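Local atomic coordinates of globin (Bacillus anthracis, PDB entry 5V3T), a protein that binds heme as a group II truncated hemoglobin and probably binds and carries oxygen at the heme iron. Residues A[107-110]-A[111-115]; A[4-7]-A[8-12]. One frame throughout, in Å; residues are numbered along the deposited sequence.

Contacts 1 and 2 lie on the same side of the chain's centre, their own centres about 13 Å apart, and both are surface contacts, though contact 1 sits nearer the chain's centre (about 11 Å centre to centre, against about 18 Å) and includes the buried V111. Contact 1 falls wholly within helix 105-122, where main-chain i to i+4 bonds repeat and the side chains add apolar and ring contacts. Contact 2 starts the short helix 8-11, and there side chains bond to the main chain. The two elements pack together: F110 CE2 meets P8 CG at 3.6 Å, and I107 CG1 lies 3.9 Å from A11 CB, so I107 and F110 help join the cap to helix 105-122.

Contact 1: A[107-110]-A[111-115]; sequences IREF and VFERL
Helix 105-122, the last helix of this truncated globin, supplies both segments, and I107, F110, V111 and R114 make the main side-chain contacts one turn apart. Four successive i to i+4 bonds define the turn. V111 N to I107 O measures 2.9 Å with an N-H...O angle of 168°, whereas R114 N to F110 O stretches to 3.2 Å. I107 and V111 run side by side in the same direction, with I107 CD1 3.8 Å from V111 CG2; V111 also touches M98 of helix 84-101. With CG anti to the backbone N (chi1 -176°), the F110 ring stands out from the helix, and the extended R114 chain leans back to lie beside it, putting NE 3.3 Å from F110 CZ and CD 3.7 Å from F110 CE2. F110 CZ comes to the guanidinium edge near its plane, while NE stands oblique to the ring; with the planes 42° apart this is no parallel stack. E109 OE1 and E113 OE2 are 4.5 Å apart, and R108 turns elsewhere, to D99 and the carbonyl of V103. The nearby carboxylates probably repel mildly; the turn's cohesion rests on main-chain bonds, the I107-V111 contact and the R114 chain alongside the F110 ring.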
ATOM      1  N   ILE A 107      14.752  24.184  -4.378  1.00 30.09           N
ATOM      2  CA  ILE A 107      13.753  23.202  -4.805  1.00 33.70           C
ATOM      3  C   ILE A 107      14.098  21.802  -4.252  1.00 33.55           C
ATOM      4  O   ILE A 107      13.203  21.026  -3.883  1.00 28.32           O
ATOM      5  CB  ILE A 107      13.594  23.162  -6.346  1.00 30.08           C
ATOM      6  CG1 ILE A 107      12.410  22.276  -6.739  1.00 29.68           C
ATOM      7  CG2 ILE A 107      14.868  22.681  -7.038  1.00 26.73           C
ATOM      8  CD1 ILE A 107      11.115  22.617  -6.011  1.00 33.62           C
ATOM      9  N   ARG A 108      15.382  21.475  -4.158  1.00 26.93           N
ATOM     10  CA  ARG A 108      15.729  20.187  -3.563  1.00 28.47           C
ATOM     11  C   ARG A 108      15.262  20.126  -2.118  1.00 26.33           C
ATOM     12  O   ARG A 108      14.638  19.149  -1.699  1.00 34.63           O
ATOM     13  CB  ARG A 108      17.228  19.923  -3.646  1.00 32.42           C
ATOM     14  CG  ARG A 108      17.632  18.565  -3.021  1.00 31.23           C
ATOM     15  CD  ARG A 108      19.110  18.563  -2.639  1.00 35.83           C
ATOM     16  NE  ARG A 108      19.543  17.314  -2.006  1.00 38.69           N
ATOM     17  CZ  ARG A 108      19.992  16.252  -2.664  1.00 36.85           C
ATOM     18  NH1 ARG A 108      20.070  16.282  -3.984  1.00 35.64           N
ATOM     19  NH2 ARG A 108      20.380  15.163  -2.000  1.00 31.89           N
ATOM     20  N   GLU A 109      15.552  21.174  -1.358  1.00 30.36           N
ATOM     21  CA  GLU A 109      15.189  21.190   0.043  1.00 32.33           C
ATOM     22  C   GLU A 109      13.681  21.184   0.206  1.00 42.39           C
ATOM     23  O   GLU A 109      13.159  20.487   1.076  1.00 37.66           O
ATOM     24  CB  GLU A 109      15.813  22.391   0.762  1.00 36.11           C
ATOM     25  CG  GLU A 109      17.339  22.530   0.567  1.00 53.67           C
ATOM     26  CD  GLU A 109      18.131  21.241   0.847  1.00 62.50           C
ATOM     27  OE1 GLU A 109      17.689  20.409   1.670  1.00 72.18           O
ATOM     28  OE2 GLU A 109      19.215  21.061   0.247  1.00 63.87           O
ATOM     29  N   PHE A 110      12.983  21.947  -0.630  1.00 37.34           N
ATOM     30  CA  PHE A 110      11.522  21.952  -0.620  1.00 35.94           C
ATOM     31  C   PHE A 110      10.954  20.540  -0.822  1.00 35.32           C
ATOM     32  O   PHE A 110      10.172  20.039  -0.003  1.00 34.21           O
ATOM     33  CB  PHE A 110      10.982  22.899  -1.691  1.00 33.31           C
ATOM     34  CG  PHE A 110       9.480  23.032  -1.688  1.00 37.89           C
ATOM     35  CD1 PHE A 110       8.857  23.934  -0.843  1.00 48.56           C
ATOM     36  CD2 PHE A 110       8.696  22.262  -2.531  1.00 35.05           C
ATOM     37  CE1 PHE A 110       7.467  24.066  -0.835  1.00 49.27           C
ATOM     38  CE2 PHE A 110       7.309  22.384  -2.530  1.00 37.22           C
ATOM     39  CZ  PHE A 110       6.696  23.291  -1.678  1.00 44.46           C
ATOM     40  N   VAL A 111      11.372  19.887  -1.902  1.00 30.04           N
ATOM     41  CA  VAL A 111      10.812  18.596  -2.260  1.00 29.52           C
ATOM     42  C   VAL A 111      11.234  17.525  -1.246  1.00 32.00           C
ATOM     43  O   VAL A 111      10.416  16.698  -0.829  1.00 30.57           O
ATOM     44  CB  VAL A 111      11.237  18.170  -3.685  1.00 30.51           C
ATOM     45  CG1 VAL A 111      10.819  16.720  -3.959  1.00 27.94           C
ATOM     46  CG2 VAL A 111      10.639  19.117  -4.734  1.00 25.77           C
ATOM     47  N   PHE A 112      12.486  17.559  -0.816  1.00 31.40           N
ATOM     48  CA  PHE A 112      12.949  16.514   0.091  1.00 28.28           C
ATOM     49  C   PHE A 112      12.244  16.603   1.442  1.00 34.14           C
ATOM     50  O   PHE A 112      11.863  15.583   2.011  1.00 36.86           O
ATOM     51  CB  PHE A 112      14.449  16.573   0.305  1.00 30.51           C
ATOM     52  CG  PHE A 112      14.958  15.430   1.132  1.00 37.51           C
ATOM     53  CD1 PHE A 112      15.281  14.224   0.538  1.00 37.75           C
ATOM     54  CD2 PHE A 112      15.051  15.540   2.508  1.00 41.65           C
ATOM     55  CE1 PHE A 112      15.731  13.156   1.305  1.00 40.58           C
ATOM     56  CE2 PHE A 112      15.491  14.474   3.274  1.00 37.02           C
ATOM     57  CZ  PHE A 112      15.832  13.287   2.666  1.00 38.27           C
ATOM     58  N   GLU A 113      12.074  17.821   1.955  1.00 33.32           N
ATOM     59  CA  GLU A 113      11.413  18.007   3.243  1.00 36.28           C
ATOM     60  C   GLU A 113       9.952  17.594   3.195  1.00 43.69           C
ATOM     61  O   GLU A 113       9.444  17.039   4.177  1.00 41.07           O
ATOM     62  CB  GLU A 113      11.552  19.447   3.721  1.00 39.51           C
ATOM     63  CG  GLU A 113      12.946  19.734   4.236  1.00 54.18           C
ATOM     64  CD  GLU A 113      13.188  21.205   4.490  1.00 69.95           C
ATOM     65  OE1 GLU A 113      12.211  21.935   4.770  1.00 77.13           O
ATOM     66  OE2 GLU A 113      14.360  21.627   4.388  1.00 68.02           O
ATOM     67  N   ARG A 114       9.268  17.832   2.073  1.00 35.03           N
ATOM     68  CA  ARG A 114       7.910  17.309   1.959  1.00 35.31           C
ATOM     69  C   ARG A 114       7.900  15.790   1.945  1.00 30.27           C
ATOM     70  O   ARG A 114       7.089  15.155   2.631  1.00 28.17           O
ATOM     71  CB  ARG A 114       7.188  17.789   0.698  1.00 36.11           C
ATOM     72  CG  ARG A 114       6.638  19.186   0.746  1.00 47.45           C
ATOM     73  CD  ARG A 114       5.953  19.491  -0.569  1.00 46.30           C
ATOM     74  NE  ARG A 114       5.095  20.654  -0.445  1.00 63.09           N
ATOM     75  CZ  ARG A 114       3.773  20.580  -0.351  1.00 73.90           C
ATOM     76  NH1 ARG A 114       3.173  19.398  -0.394  1.00 69.72           N
ATOM     77  NH2 ARG A 114       3.052  21.688  -0.233  1.00 88.40           N
ATOM     78  N   LEU A 115       8.812  15.212   1.174  1.00 30.99           N
ATOM     79  CA  LEU A 115       8.881  13.763   1.070  1.00 34.94           C
ATOM     80  C   LEU A 115       9.214  13.104   2.409  1.00 34.02           C
ATOM     81  O   LEU A 115       8.682  12.030   2.731  1.00 28.98           O
ATOM     82  CB  LEU A 115       9.911  13.380   0.011  1.00 29.26           C
ATOM     83  CG  LEU A 115       9.543  13.687  -1.438  1.00 29.28           C
ATOM     84  CD1 LEU A 115      10.648  13.235  -2.380  1.00 30.14           C
ATOM     85  CD2 LEU A 115       8.255  12.973  -1.777  1.00 31.46           C
TER

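Contact 2: A[4-7]-A[8-12]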
ATOM      1  N   GLN A   4       3.844  34.992 -12.647  1.00 59.98           N
ATOM      2  CA  GLN A   4       3.722  33.679 -12.026  1.00 59.22           C
ATOM      3  C   GLN A   4       5.065  33.126 -11.573  1.00 64.83           C
ATOM      4  O   GLN A   4       5.974  32.935 -12.383  1.00 65.46           O
ATOM      5  CB  GLN A   4       3.054  32.685 -12.984  1.00 57.17           C
ATOM      6  CG  GLN A   4       1.544  32.875 -13.141  1.00 59.93           C
ATOM      7  CD  GLN A   4       0.756  32.422 -11.915  1.00 59.51           C
ATOM      8  OE1 GLN A   4       1.289  31.761 -11.022  1.00 61.47           O
ATOM      9  NE2 GLN A   4      -0.520  32.780 -11.874  1.00 67.99           N
ATOM     10  N   PRO A   5       5.193  32.873 -10.265  1.00 52.50           N
ATOM     11  CA  PRO A   5       6.312  32.062  -9.797  1.00 43.80           C
ATOM     12  C   PRO A   5       6.153  30.675 -10.377  1.00 49.00           C
ATOM     13  O   PRO A   5       5.039  30.276 -10.712  1.00 48.88           O
ATOM     14  CB  PRO A   5       6.166  32.084  -8.278  1.00 57.10           C
ATOM     15  CG  PRO A   5       4.714  32.324  -8.040  1.00 58.92           C
ATOM     16  CD  PRO A   5       4.197  33.116  -9.206  1.00 55.02           C
ATOM     17  N   MET A   6       7.246  29.943 -10.512  1.00 43.86           N
ATOM     18  CA  MET A   6       7.144  28.610 -11.050  1.00 41.43           C
ATOM     19  C   MET A   6       6.534  27.715  -9.982  1.00 45.04           C
ATOM     20  O   MET A   6       6.648  27.977  -8.783  1.00 46.40           O
ATOM     21  CB  MET A   6       8.527  28.076 -11.445  1.00 37.97           C
ATOM     22  CG  MET A   6       9.247  28.930 -12.486  1.00 48.87           C
ATOM     23  SD  MET A   6      10.908  28.313 -12.857  1.00 68.57           S
ATOM     24  CE  MET A   6      10.502  26.803 -13.694  1.00 38.15           C
ATOM     25  N   THR A   7       5.848  26.678 -10.430  1.00 38.47           N
ATOM     26  CA  THR A   7       5.377  25.646  -9.527  1.00 34.69           C
ATOM     27  C   THR A   7       6.595  24.829  -9.120  1.00 39.28           C
ATOM     28  O   THR A   7       7.603  24.842  -9.829  1.00 36.25           O
ATOM     29  CB  THR A   7       4.334  24.758 -10.194  1.00 38.87           C
ATOM     30  OG1 THR A   7       4.945  24.048 -11.273  1.00 44.28           O
ATOM     31  CG2 THR A   7       3.207  25.597 -10.749  1.00 38.97           C
ATOM     32  N   PRO A   8       6.537  24.163  -7.957  1.00 35.50           N
ATOM     33  CA  PRO A   8       7.636  23.257  -7.595  1.00 30.21           C
ATOM     34  C   PRO A   8       7.938  22.268  -8.725  1.00 35.57           C
ATOM     35  O   PRO A   8       9.099  21.963  -8.993  1.00 33.83           O
ATOM     36  CB  PRO A   8       7.092  22.528  -6.366  1.00 29.97           C
ATOM     37  CG  PRO A   8       6.143  23.516  -5.740  1.00 32.91           C
ATOM     38  CD  PRO A   8       5.528  24.289  -6.884  1.00 37.35           C
ATOM     39  N   PHE A   9       6.890  21.803  -9.398  1.00 34.92           N
ATOM     40  CA  PHE A   9       7.021  20.881 -10.521  1.00 29.83           C
ATOM     41  C   PHE A   9       7.847  21.509 -11.638  1.00 34.67           C
ATOM     42  O   PHE A   9       8.762  20.886 -12.170  1.00 32.37           O
ATOM     43  CB  PHE A   9       5.628  20.474 -11.022  1.00 35.77           C
ATOM     44  CG  PHE A   9       5.635  19.646 -12.283  1.00 37.10           C
ATOM     45  CD1 PHE A   9       6.202  18.382 -12.306  1.00 38.49           C
ATOM     46  CD2 PHE A   9       5.014  20.113 -13.428  1.00 43.58           C
ATOM     47  CE1 PHE A   9       6.191  17.620 -13.465  1.00 38.07           C
ATOM     48  CE2 PHE A   9       4.993  19.356 -14.586  1.00 48.10           C
ATOM     49  CZ  PHE A   9       5.579  18.108 -14.605  1.00 47.70           C
ATOM     50  N   GLU A  10       7.522  22.750 -11.975  1.00 30.57           N
ATOM     51  CA  GLU A  10       8.281  23.499 -12.966  1.00 29.21           C
ATOM     52  C   GLU A  10       9.714  23.722 -12.470  1.00 38.58           C
ATOM     53  O   GLU A  10      10.685  23.504 -13.209  1.00 31.57           O
ATOM     54  CB  GLU A  10       7.591  24.831 -13.266  1.00 31.04           C
ATOM     55  CG  GLU A  10       6.291  24.653 -14.019  1.00 41.33           C
ATOM     56  CD  GLU A  10       5.503  25.936 -14.160  1.00 46.65           C
ATOM     57  OE1 GLU A  10       5.560  26.785 -13.243  1.00 46.02           O
ATOM     58  OE2 GLU A  10       4.818  26.091 -15.189  1.00 52.49           O
ATOM     59  N   ALA A  11       9.833  24.134 -11.211  1.00 33.19           N
ATOM     60  CA  ALA A  11      11.112  24.499 -10.623  1.00 35.90           C
ATOM     61  C   ALA A  11      12.116  23.352 -10.693  1.00 29.09           C
ATOM     62  O   ALA A  11      13.315  23.586 -10.834  1.00 31.72           O
ATOM     63  CB  ALA A  11      10.922  24.937  -9.177  1.00 35.67           C
ATOM     64  N   ILE A  12      11.625  22.122 -10.587  1.00 24.87           N
ATOM     65  CA  ILE A  12      12.502  20.945 -10.510  1.00 25.65           C
ATOM     66  C   ILE A  12      12.893  20.475 -11.918  1.00 26.20           C
ATOM     67  O   ILE A  12      13.757  19.624 -12.078  1.00 29.77           O
ATOM     68  CB  ILE A  12      11.839  19.777  -9.718  1.00 23.20           C
ATOM     69  CG1 ILE A  12      12.915  18.857  -9.106  1.00 23.90           C
ATOM     70  CG2 ILE A  12      10.863  18.989 -10.582  1.00 21.91           C
ATOM     71  CD1 ILE A  12      12.345  17.651  -8.283  1.00 26.17           C
TER
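Hydrogen bonds between T7 and E10 run in both directions. E10 N donates to T7 OG1 at 3.0 Å, while T7 N donates to E10 OE1 at 2.8 Å with an N-H...O angle of 167°. The carboxylate oxygen is approached on its anti side, with the donor 23° out of the carboxylate plane. T7 OG1 sits between its own N and carbonyl carbon (chi1 65°), and the E10 chain, CG beside its own backbone N and extended beyond it, crosses T7 obliquely to bring OE1 back to T7 N. A third bond is main-chain only, A11 N to T7 O at 2.7 Å.

Reciprocal side-chain-to-backbone bonding of this kind is a capping box, with T7 as the N-cap of helix 8-11, the short helix that precedes helix 14-31. P8 takes the first helical position, where its lack of an N-H costs no helical bond.

Van der Waals contacts surround the box, several of them carbon against oxygen. M6 bends at its last torsion, which carries CE over the backbone of E10, 3.3 Å from E10 O, and M6 CB also lies 3.8 Å from E10 CB. T7 CG2 is 3.6 Å from E10 OE1. T7 OG1 lies 3.6 Å from F9 CB, off the edge of the ring and near its plane. Beyond these, the F9 side chain leads away from the cap to touch L58 and I18, and P8 packs on I107 and F110 of helix 105-122.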